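Local atomic coordinates of V-type ATPase 116 kDa subunit (Meiothermus ruber, PDB entry 3RRK), a protein that probably serves, as the cytoplasmic N-terminal domain of subunit I, in the stator of a rotary proton-transporting V-type ATPase. Residues Lys232-Ala235 against Arg236-Glu240; Ala250-Ser253 against Arg254-Glu258; Asp269-Ala272 against Arg273-Val277. All coordinates share one frame; numbering follows the deposited sequence.

Contact 1: Lys232-Ala235 against Arg236-Glu240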
# COMPACT_ATOMS: atom_id res chain seq x y z
N LYS A 232 26.37 6.56 8.40
CA LYS A 232 26.65 7.70 9.26
C LYS A 232 26.17 8.99 8.62
O LYS A 232 25.77 9.93 9.31
CB LYS A 232 28.15 7.78 9.55
CG LYS A 232 28.57 8.92 10.47
CD LYS A 232 30.09 8.94 10.66
CE LYS A 232 30.58 10.31 11.14
NZ LYS A 232 32.07 10.41 11.16
N GLU A 233 26.20 9.03 7.29
CA GLU A 233 25.84 10.25 6.58
C GLU A 233 24.34 10.28 6.29
O GLU A 233 23.72 11.34 6.34
CB GLU A 233 26.66 10.38 5.29
CG GLU A 233 25.90 10.05 4.03
CD GLU A 233 26.80 10.01 2.81
OE1 GLU A 233 27.64 10.92 2.65
OE2 GLU A 233 26.67 9.06 2.00
N ARG A 234 23.77 9.12 5.98
CA ARG A 234 22.32 9.04 5.86
C ARG A 234 21.70 9.39 7.21
O ARG A 234 20.60 9.93 7.27
CB ARG A 234 21.87 7.64 5.41
CG ARG A 234 22.37 7.21 4.03
CD ARG A 234 21.97 8.20 2.95
NE ARG A 234 20.54 8.55 3.01
CZ ARG A 234 20.06 9.77 2.81
NH1 ARG A 234 20.89 10.78 2.53
NH2 ARG A 234 18.76 10.00 2.88
N ALA A 235 22.41 9.10 8.30
CA ALA A 235 21.90 9.42 9.64
C ALA A 235 21.88 10.92 9.88
O ALA A 235 21.14 11.41 10.73
CB ALA A 235 22.72 8.72 10.72
N ARG A 236 22.70 11.65 9.13
CA ARG A 236 22.74 13.10 9.26
C ARG A 236 21.77 13.73 8.27
O ARG A 236 21.13 14.74 8.58
CB ARG A 236 24.16 13.63 9.02
CG ARG A 236 24.40 15.03 9.55
CD ARG A 236 25.78 15.57 9.17
NE ARG A 236 25.90 15.84 7.74
CZ ARG A 236 26.53 15.05 6.88
NH1 ARG A 236 27.12 13.94 7.30
NH2 ARG A 236 26.59 15.38 5.59
N LEU A 237 21.65 13.14 7.09
CA LEU A 237 20.84 13.72 6.02
C LEU A 237 19.37 13.28 6.06
O LEU A 237 18.48 14.10 5.84
CB LEU A 237 21.45 13.40 4.65
CG LEU A 237 22.88 13.92 4.42
CD1 LEU A 237 23.43 13.48 3.06
CD2 LEU A 237 22.95 15.44 4.57
N ALA A 238 19.12 12.01 6.33
CA ALA A 238 17.78 11.45 6.19
C ALA A 238 16.74 12.17 7.03
O ALA A 238 15.69 12.56 6.52
CB ALA A 238 17.76 9.95 6.47
N PRO A 239 17.02 12.36 8.32
CA PRO A 239 15.99 12.95 9.17
C PRO A 239 15.51 14.31 8.66
O PRO A 239 14.34 14.65 8.83
CB PRO A 239 16.69 13.09 10.52
CG PRO A 239 17.74 12.03 10.49
CD PRO A 239 18.22 12.00 9.08
N GLU A 240 16.40 15.07 8.04
CA GLU A 240 16.00 16.37 7.54
C GLU A 240 15.28 16.27 6.20
O GLU A 240 14.37 17.04 5.91
CB GLU A 240 17.20 17.32 7.46
CG GLU A 240 16.86 18.70 6.89
CD GLU A 240 15.77 19.44 7.68
OE1 GLU A 240 15.71 19.28 8.92
OE2 GLU A 240 14.98 20.18 7.05
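Arg234 reaches forward along its helix and lays its guanidinium against Leu237 and Ala238. CG stands anti to the carbonyl carbon (chi1 -62°), and further bends at chi2 and chi3 fold the chain along the helix. Arg234 NH1 thereby comes 3.4 Å from CB of Leu237, whose side chain it crosses at about a right angle, and Arg234 NH2 lies 3.7 Å from CB of Ala238. This is the close-packed side: Ala238 is buried, and its N bonds to Arg234 O at 2.7 Å. The guanidinium is held at both ends, NE by a salt bridge to Glu121 and NH2 by one to Glu241. The pairing of Glu233 with the solvent-exposed Arg236 is looser. Arg236 NH1 approaches CB of Glu233 only to 4.1 Å, and Glu233 OE1 stays 5.4 Å from Arg236 NH2, so any attraction between them is probably weak. Glu233 O takes two backbone donors, Leu237 N at 2.8 Å and Arg236 N. Pro239, whose ring nitrogen carries no hydrogen, cannot donate to the turn before; its CD rests 3.4 Å from Ala235 O, where the helix kinks. Within the long helix 224-281, Arg234 and Ala238 face helix 94-138, touching Leu118, with Ile125 beside the arginine and Ile122 beside the alanine.

Contact 2: Ala250-Ser253 against Arg254-Glu258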
# COMPACT_ATOMS: atom_id res chain seq x y z
N ALA A 250 2.00 17.52 3.99
CA ALA A 250 1.09 18.44 4.68
C ALA A 250 0.50 19.45 3.70
O ALA A 250 -0.70 19.64 3.65
CB ALA A 250 1.79 19.16 5.82
N ARG A 251 1.37 20.09 2.93
CA ARG A 251 0.92 21.07 1.95
C ARG A 251 -0.09 20.46 0.97
O ARG A 251 -1.05 21.10 0.58
CB ARG A 251 2.11 21.67 1.22
CG ARG A 251 1.77 22.63 0.10
CD ARG A 251 3.04 23.26 -0.47
NE ARG A 251 3.79 23.98 0.57
CZ ARG A 251 5.01 23.64 1.00
NH1 ARG A 251 5.65 22.59 0.48
NH2 ARG A 251 5.60 24.37 1.94
N LEU A 252 0.10 19.20 0.61
CA LEU A 252 -0.82 18.56 -0.32
C LEU A 252 -2.18 18.30 0.36
O LEU A 252 -3.23 18.41 -0.27
CB LEU A 252 -0.22 17.28 -0.88
CG LEU A 252 -1.01 16.59 -1.99
CD1 LEU A 252 -1.19 17.53 -3.15
CD2 LEU A 252 -0.35 15.30 -2.45
N SER A 253 -2.14 17.97 1.64
CA SER A 253 -3.35 17.77 2.42
C SER A 253 -4.17 19.07 2.52
O SER A 253 -5.37 19.11 2.23
CB SER A 253 -3.00 17.28 3.81
OG SER A 253 -4.16 16.79 4.47
N ARG A 254 -3.52 20.14 2.92
CA ARG A 254 -4.21 21.41 3.04
C ARG A 254 -4.76 21.89 1.70
O ARG A 254 -5.87 22.41 1.63
CB ARG A 254 -3.28 22.46 3.66
CG ARG A 254 -2.82 22.13 5.06
CD ARG A 254 -2.16 23.32 5.75
NE ARG A 254 -0.95 23.73 5.04
CZ ARG A 254 0.27 23.28 5.30
NH1 ARG A 254 0.45 22.40 6.28
NH2 ARG A 254 1.31 23.71 4.59
N GLU A 255 -4.01 21.70 0.63
CA GLU A 255 -4.44 22.21 -0.66
C GLU A 255 -5.53 21.36 -1.29
O GLU A 255 -6.39 21.87 -2.00
CB GLU A 255 -3.25 22.28 -1.62
CG GLU A 255 -2.18 23.28 -1.26
CD GLU A 255 -0.95 23.15 -2.15
OE1 GLU A 255 -0.79 22.08 -2.79
OE2 GLU A 255 -0.15 24.12 -2.19
N SER A 256 -5.49 20.07 -1.01
CA SER A 256 -6.26 19.13 -1.82
C SER A 256 -7.00 18.02 -1.06
O SER A 256 -7.73 17.24 -1.68
CB SER A 256 -5.34 18.50 -2.88
OG SER A 256 -5.19 19.35 -3.99
N GLY A 257 -6.80 17.93 0.25
CA GLY A 257 -7.46 16.90 1.04
C GLY A 257 -8.97 16.84 0.84
O GLY A 257 -9.54 15.79 0.56
N GLU A 258 -9.63 17.99 0.98
CA GLU A 258 -11.07 18.06 0.86
C GLU A 258 -11.57 17.71 -0.55
O GLU A 258 -12.58 17.01 -0.70
CB GLU A 258 -11.59 19.44 1.31
CG GLU A 258 -13.07 19.63 1.10
CD GLU A 258 -13.50 21.08 1.29
OE1 GLU A 258 -12.65 21.98 1.10
OE2 GLU A 258 -14.69 21.32 1.64
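Arg254 curls back over the preceding turn of its helix, and its guanidinium lies with one face above the backbone of Ala250 and Arg251. With its first torsion placing CG beside the backbone N, the chain turns at chi3 and brings the flat group down until CA of Arg251 is 3.7 Å from the guanidinium plane of Arg254, offset toward the rim. Arg254 NH1 meets CB of Ala250 at 3.5 Å. The contact is largely one of the planar group with aliphatic and backbone atoms, and the same residue is tied to that turn by its own N, which bonds to Ala250 O at 3.0 Å in a nearly straight line (170° at the hydrogen).

Arg251 runs beside Glu255. The two side chains point the same way, and OE2 of Glu255 touches the arginine through its aliphatic part, 3.3 Å from CG of Arg251. Their charged ends do not meet: NE of Arg251 remains 4.8 Å from OE2 of Glu255, with the guanidinium and carboxylate planes 56° apart. Arg251 instead forms a salt bridge with Glu248, while Glu255 OE1 has a long, weak ion pair with Arg107.

Ser253 contributes mainly through its carbonyl, whose O receives Gly257 N at 2.7 Å and, weakly, Ser256 N. On the side of helix 94-138, Leu252 packs on Arg107 and Ala108, and Ser256 on Val104. The arrangement is that of i to i+3 and i to i+4 contacts on one alpha-helix, here in the long helical arm joining the domain's two alpha/beta lobes.

Contact 3: Asp269-Ala272 against Arg273-Val277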
# COMPACT_ATOMS: atom_id res chain seq x y z
N ASP A 269 -20.18 6.67 -6.06
CA ASP A 269 -21.57 6.60 -6.52
C ASP A 269 -21.68 6.37 -8.00
O ASP A 269 -22.62 5.72 -8.47
CB ASP A 269 -22.35 7.89 -6.20
CG ASP A 269 -22.32 8.24 -4.74
OD1 ASP A 269 -22.13 7.33 -3.90
OD2 ASP A 269 -22.48 9.44 -4.43
N GLU A 270 -20.73 6.94 -8.74
CA GLU A 270 -20.77 6.83 -10.19
C GLU A 270 -20.57 5.38 -10.59
O GLU A 270 -21.29 4.86 -11.46
CB GLU A 270 -19.71 7.73 -10.82
CG GLU A 270 -20.15 9.16 -10.87
CD GLU A 270 -21.28 9.35 -11.85
OE1 GLU A 270 -21.62 8.38 -12.55
OE2 GLU A 270 -21.83 10.47 -11.93
N VAL A 271 -19.64 4.72 -9.92
CA VAL A 271 -19.36 3.33 -10.19
C VAL A 271 -20.57 2.43 -9.87
O VAL A 271 -20.97 1.60 -10.70
CB VAL A 271 -18.10 2.89 -9.44
CG1 VAL A 271 -17.96 1.39 -9.48
CG2 VAL A 271 -16.86 3.58 -10.06
N ALA A 272 -21.17 2.62 -8.70
CA ALA A 272 -22.37 1.88 -8.33
C ALA A 272 -23.47 2.06 -9.36
O ALA A 272 -24.18 1.11 -9.71
CB ALA A 272 -22.87 2.32 -6.95
N ARG A 273 -23.61 3.28 -9.83
CA ARG A 273 -24.66 3.61 -10.77
C ARG A 273 -24.43 2.85 -12.07
O ARG A 273 -25.34 2.22 -12.61
CB ARG A 273 -24.66 5.12 -10.99
CG ARG A 273 -25.64 5.65 -12.02
CD ARG A 273 -25.56 7.17 -12.01
NE ARG A 273 -25.50 7.67 -10.63
CZ ARG A 273 -25.04 8.87 -10.29
NH1 ARG A 273 -24.59 9.72 -11.21
NH2 ARG A 273 -25.01 9.23 -9.01
N TYR A 274 -23.19 2.88 -12.56
CA TYR A 274 -22.86 2.18 -13.80
C TYR A 274 -22.96 0.68 -13.65
O TYR A 274 -23.49 0.02 -14.53
CB TYR A 274 -21.44 2.54 -14.27
CG TYR A 274 -21.38 3.79 -15.10
CD1 TYR A 274 -21.39 3.73 -16.49
CD2 TYR A 274 -21.33 5.03 -14.50
CE1 TYR A 274 -21.34 4.89 -17.25
CE2 TYR A 274 -21.28 6.18 -15.24
CZ TYR A 274 -21.28 6.11 -16.61
OH TYR A 274 -21.23 7.28 -17.33
N LYS A 275 -22.44 0.14 -12.57
CA LYS A 275 -22.50 -1.31 -12.36
C LYS A 275 -23.96 -1.78 -12.25
O LYS A 275 -24.36 -2.74 -12.92
CB LYS A 275 -21.66 -1.76 -11.15
CG LYS A 275 -20.15 -1.78 -11.40
CD LYS A 275 -19.41 -2.71 -10.44
CE LYS A 275 -17.89 -2.53 -10.47
NZ LYS A 275 -17.19 -3.18 -11.62
N ALA A 276 -24.74 -1.10 -11.41
CA ALA A 276 -26.16 -1.45 -11.23
C ALA A 276 -26.83 -1.72 -12.57
O ALA A 276 -27.43 -2.77 -12.80
CB ALA A 276 -26.89 -0.33 -10.51
N VAL A 277 -26.73 -0.74 -13.46
CA VAL A 277 -27.25 -0.89 -14.80
C VAL A 277 -26.71 -2.14 -15.49
O VAL A 277 -27.47 -2.89 -16.12
CB VAL A 277 -26.90 0.34 -15.65
CG1 VAL A 277 -27.38 0.15 -17.08
CG2 VAL A 277 -27.50 1.58 -15.02
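The ring of Tyr274 has Glu270 O at its edge, in the ring plane and 3.0 Å from CD2, while the carboxylate of Glu270 comes in at a slant, its plane 50° from that of the ring, and brings OE1 to 3.5 Å from CE2 of Tyr274. The guanidinium of Arg273 is likewise approached at an oblique angle, by Glu270 OE2 and by CB of Asp269. Arg273 NH1 forms a salt bridge of 2.9 Å with Glu270 OE2, the two planes standing 64° apart. With CG set beside the backbone N (chi1 -79°), a bend at chi2 turns the glutamate along the helix, where its carboxylate reaches Arg273 and lies near Tyr274; OE2 also pairs with Arg266, so two arginines share one oxygen and would probably stabilise its negative charge. A lysine in place of Glu270 would probably leave Arg273 and Arg266 without their shared anion.

These are i to i+3 and i to i+4 pairings near the C-terminal end of helix 224-281, which runs on toward the lobe containing strand 310-313; Ala276 touches Asp310 and Val277 touches Ile312. Lys275 runs alongside Val271, its CE 4.0 Å from CG1 of the valine, and its NZ forms a salt bridge with Glu66 of helix 56-79. Against that same helix, Tyr274 packs on Leu62 and hydrogen-bonds through OH to Glu61, while Glu270 and Val271 both lie against Trp65.

How the contacts relate
All three contacts lie on the single helix 224-281, in the order contact 1, contact 2, contact 3 along the chain, and none touches another. Centres of contacts 1 and 2 are about 27 Å apart, those of contacts 2 and 3 about 28 Å, and those of contacts 1 and 3 about 49 Å, the outer two being on opposite sides of the chain's centre. The helix changes partners on the way: contacts 1 and 2 pack on helix 94-138, whereas contact 3 meets helix 56-79 and strand 310-313. One long helix thus runs along much of the elongated domain and carries the helical arm into the lobe with the four-stranded sheet.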